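Local coordinates for hypothetical protein (Pseudomonas aeruginosa, PDB 2H9F) that probably isomerises methylaconitate and belongs to the PrpF family, at residues 13-21 against 165-173. Residues are numbered along the deposited sequence; the frame is centred on the assembly and turned at random.
Sequences TYLRGGTSK and LDGVTFPAA
Val168 sets one methyl, CG1, over a face of the Arg16 guanidinium, above its centre and 3.4 Å from Arg16 CZ. With CG1 anti to the backbone N (chi1 179°), the other methyl, CG2, is directed to the hairpin turn and comes 3.4 Å from Gly18 O. At the guanidinium edge, near its plane, Ala172 CB packs 3.8 Å from Arg16 NH2. The other van der Waals contacts lie round the turn. Leu165 CD2 touches Gly18 CA at 3.9 Å. Thr19 CG2 makes a close methyl-to-carbonyl contact with Asp166 O at 3.2 Å and, separately, meets the methyl CG2 of Val168. Residues 13-21 form a beta hairpin with a type II' turn running from Gly17 to Ser20 between strands 7-17 and 20-26; residues 165-173 belong to the loop between strands 156-157 and 175-180, which includes a type II turn from Leu165 to Val168. Positive phi at Gly18 and Gly167 suits both turns. Polar bonds fix the arginine from several directions. Its NH1 donates to Gly18 O (3.0 Å), in the carbonyl plane and on a lone pair, and also bonds Ser380 OG. One water accepts from Arg16 NH2 and donates to Phe170 O at 2.8 Å, bridging the segments. Arg16 NE forms a salt bridge with Asp60 of the second subunit, whose Tyr55 hydroxyl is hydrogen-bonded to Gly167 N, so both segments take part in the subunit interface.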
loop_
_atom_site.group_PDB
_atom_site.type_symbol
_atom_site.label_atom_id
_atom_site.label_comp_id
_atom_site.label_asym_id
_atom_site.label_seq_id
_atom_site.Cartn_x
_atom_site.Cartn_y
_atom_site.Cartn_z
ATOM N N THR A 13 -13.948 11.554 0.922
ATOM C CA THR A 13 -13.639 11.253 -0.462
ATOM C C THR A 13 -12.168 10.845 -0.525
ATOM O O THR A 13 -11.260 11.524 0.014
ATOM C CB THR A 13 -13.937 12.448 -1.348
ATOM O OG1 THR A 13 -15.270 12.895 -1.048
ATOM C CG2 THR A 13 -13.837 12.063 -2.857
ATOM N N TYR A 14 -11.943 9.723 -1.196
ATOM C CA TYR A 14 -10.609 9.216 -1.347
ATOM C C TYR A 14 -10.176 9.488 -2.775
ATOM O O TYR A 14 -10.785 9.002 -3.730
ATOM C CB TYR A 14 -10.598 7.735 -0.984
ATOM C CG TYR A 14 -9.244 7.069 -0.951
ATOM C CD1 TYR A 14 -8.221 7.532 -0.147
ATOM C CD2 TYR A 14 -8.987 5.974 -1.735
ATOM C CE1 TYR A 14 -6.956 6.891 -0.096
ATOM C CE2 TYR A 14 -7.738 5.330 -1.695
ATOM C CZ TYR A 14 -6.737 5.796 -0.913
ATOM O OH TYR A 14 -5.547 5.146 -0.916
ATOM N N LEU A 15 -9.145 10.314 -2.907
ATOM C CA LEU A 15 -8.715 10.805 -4.227
ATOM C C LEU A 15 -7.247 10.513 -4.434
ATOM O O LEU A 15 -6.428 10.570 -3.489
ATOM C CB LEU A 15 -8.778 12.338 -4.329
ATOM C CG LEU A 15 -10.090 13.094 -4.388
ATOM C CD1 LEU A 15 -10.386 13.667 -3.061
ATOM C CD2 LEU A 15 -10.002 14.216 -5.463
ATOM N N ARG A 16 -6.913 10.322 -5.701
ATOM C CA ARG A 16 -5.557 10.472 -6.183
ATOM C C ARG A 16 -5.350 11.899 -6.610
ATOM O O ARG A 16 -6.111 12.426 -7.417
ATOM C CB ARG A 16 -5.282 9.626 -7.405
ATOM C CG ARG A 16 -3.857 9.829 -7.892
ATOM C CD ARG A 16 -3.511 9.092 -9.166
ATOM N NE ARG A 16 -4.352 9.420 -10.331
ATOM C CZ ARG A 16 -4.251 10.538 -11.046
ATOM N NH1 ARG A 16 -3.407 11.493 -10.699
ATOM N NH2 ARG A 16 -5.041 10.703 -12.085
ATOM N N GLY A 17 -4.314 12.509 -6.063
ATOM C CA GLY A 17 -3.901 13.875 -6.431
ATOM C C GLY A 17 -2.460 13.784 -6.851
ATOM O O GLY A 17 -1.569 13.496 -6.039
ATOM N N GLY A 18 -2.226 13.998 -8.126
ATOM C CA GLY A 18 -0.904 13.792 -8.673
ATOM C C GLY A 18 -0.454 12.366 -8.411
ATOM O O GLY A 18 -1.135 11.437 -8.795
ATOM N N THR A 19 0.706 12.202 -7.763
ATOM C CA THR A 19 1.293 10.867 -7.554
ATOM C C THR A 19 1.145 10.408 -6.082
ATOM O O THR A 19 1.904 9.542 -5.633
ATOM C CB THR A 19 2.787 10.842 -7.973
ATOM O OG1 THR A 19 3.464 11.879 -7.258
ATOM C CG2 THR A 19 2.963 11.067 -9.458
ATOM N N SER A 20 0.152 10.972 -5.379
ATOM C CA SER A 20 -0.223 10.586 -4.048
ATOM C C SER A 20 -1.710 10.255 -3.965
ATOM O O SER A 20 -2.493 10.659 -4.823
ATOM C CB SER A 20 0.027 11.751 -3.069
ATOM O OG SER A 20 1.402 12.028 -2.980
ATOM N N LYS A 21 -2.082 9.513 -2.907
ATOM C CA LYS A 21 -3.493 9.267 -2.558
ATOM C C LYS A 21 -3.723 9.886 -1.184
ATOM O O LYS A 21 -2.869 9.816 -0.325
ATOM C CB LYS A 21 -3.821 7.783 -2.510
ATOM C CG LYS A 21 -3.767 7.131 -3.869
ATOM C CD LYS A 21 -4.351 5.701 -3.879
ATOM C CE LYS A 21 -3.439 4.610 -3.239
ATOM N NZ LYS A 21 -4.061 3.285 -3.314
ATOM N N LEU A 165 0.900 11.705 -16.644
ATOM C CA LEU A 165 1.792 12.208 -15.632
ATOM C C LEU A 165 2.664 11.033 -15.193
ATOM O O LEU A 165 2.143 9.971 -14.870
ATOM C CB LEU A 165 0.985 12.753 -14.463
ATOM C CG LEU A 165 1.762 13.441 -13.336
ATOM C CD1 LEU A 165 2.445 14.696 -13.854
ATOM C CD2 LEU A 165 0.784 13.718 -12.215
ATOM N N ASP A 166 3.984 11.221 -15.198
ATOM C CA ASP A 166 4.903 10.219 -14.695
ATOM C C ASP A 166 4.505 9.779 -13.283
ATOM O O ASP A 166 4.218 10.600 -12.410
ATOM C CB ASP A 166 6.358 10.724 -14.744
ATOM C CG ASP A 166 7.402 9.640 -14.341
ATOM O OD1 ASP A 166 7.520 8.605 -15.027
ATOM O OD2 ASP A 166 8.133 9.857 -13.346
ATOM N N GLY A 167 4.479 8.467 -13.083
ATOM C CA GLY A 167 4.040 7.875 -11.799
ATOM C C GLY A 167 2.550 7.647 -11.653
ATOM O O GLY A 167 2.118 7.073 -10.658
ATOM N N VAL A 168 1.760 8.120 -12.623
ATOM C CA VAL A 168 0.306 7.842 -12.698
ATOM C C VAL A 168 0.038 6.886 -13.821
ATOM O O VAL A 168 0.249 7.162 -14.983
ATOM C CB VAL A 168 -0.491 9.122 -12.912
ATOM C CG1 VAL A 168 -2.001 8.854 -13.028
ATOM C CG2 VAL A 168 -0.194 10.079 -11.760
ATOM N N THR A 169 -0.475 5.739 -13.434
ATOM C CA THR A 169 -0.626 4.625 -14.302
ATOM C C THR A 169 -1.493 4.986 -15.500
ATOM O O THR A 169 -1.160 4.668 -16.618
ATOM C CB THR A 169 -1.284 3.465 -13.464
ATOM O OG1 THR A 169 -0.632 3.350 -12.181
ATOM C CG2 THR A 169 -1.251 2.177 -14.235
ATOM N N PHE A 170 -2.634 5.635 -15.251
ATOM C CA PHE A 170 -3.599 5.887 -16.335
ATOM C C PHE A 170 -3.769 7.396 -16.575
ATOM O O PHE A 170 -3.712 8.179 -15.650
ATOM C CB PHE A 170 -4.946 5.297 -15.988
ATOM C CG PHE A 170 -4.907 3.824 -15.667
ATOM C CD1 PHE A 170 -4.960 2.884 -16.682
ATOM C CD2 PHE A 170 -4.811 3.397 -14.362
ATOM C CE1 PHE A 170 -4.928 1.541 -16.386
ATOM C CE2 PHE A 170 -4.742 2.055 -14.064
ATOM C CZ PHE A 170 -4.824 1.135 -15.078
ATOM N N PRO A 171 -3.971 7.788 -17.822
ATOM C CA PRO A 171 -4.178 9.175 -18.181
ATOM C C PRO A 171 -5.509 9.710 -17.667
ATOM O O PRO A 171 -6.463 8.946 -17.435
ATOM C CB PRO A 171 -4.112 9.169 -19.724
ATOM C CG PRO A 171 -4.301 7.851 -20.140
ATOM C CD PRO A 171 -3.977 6.916 -19.008
ATOM N N ALA A 172 -5.544 11.015 -17.460
ATOM C CA ALA A 172 -6.687 11.682 -16.894
ATOM C C ALA A 172 -6.643 13.110 -17.412
ATOM O O ALA A 172 -5.808 13.433 -18.259
ATOM C CB ALA A 172 -6.662 11.604 -15.383
ATOM N N ALA A 173 -7.551 13.955 -16.935
ATOM C CA ALA A 173 -7.660 15.316 -17.422
ATOM C C ALA A 173 -6.568 16.145 -16.785
ATOM O O ALA A 173 -6.205 15.944 -15.612
ATOM C CB ALA A 173 -9.024 15.855 -17.047
HETATM O O HOH W 1 -5.770 8.411 -13.816
#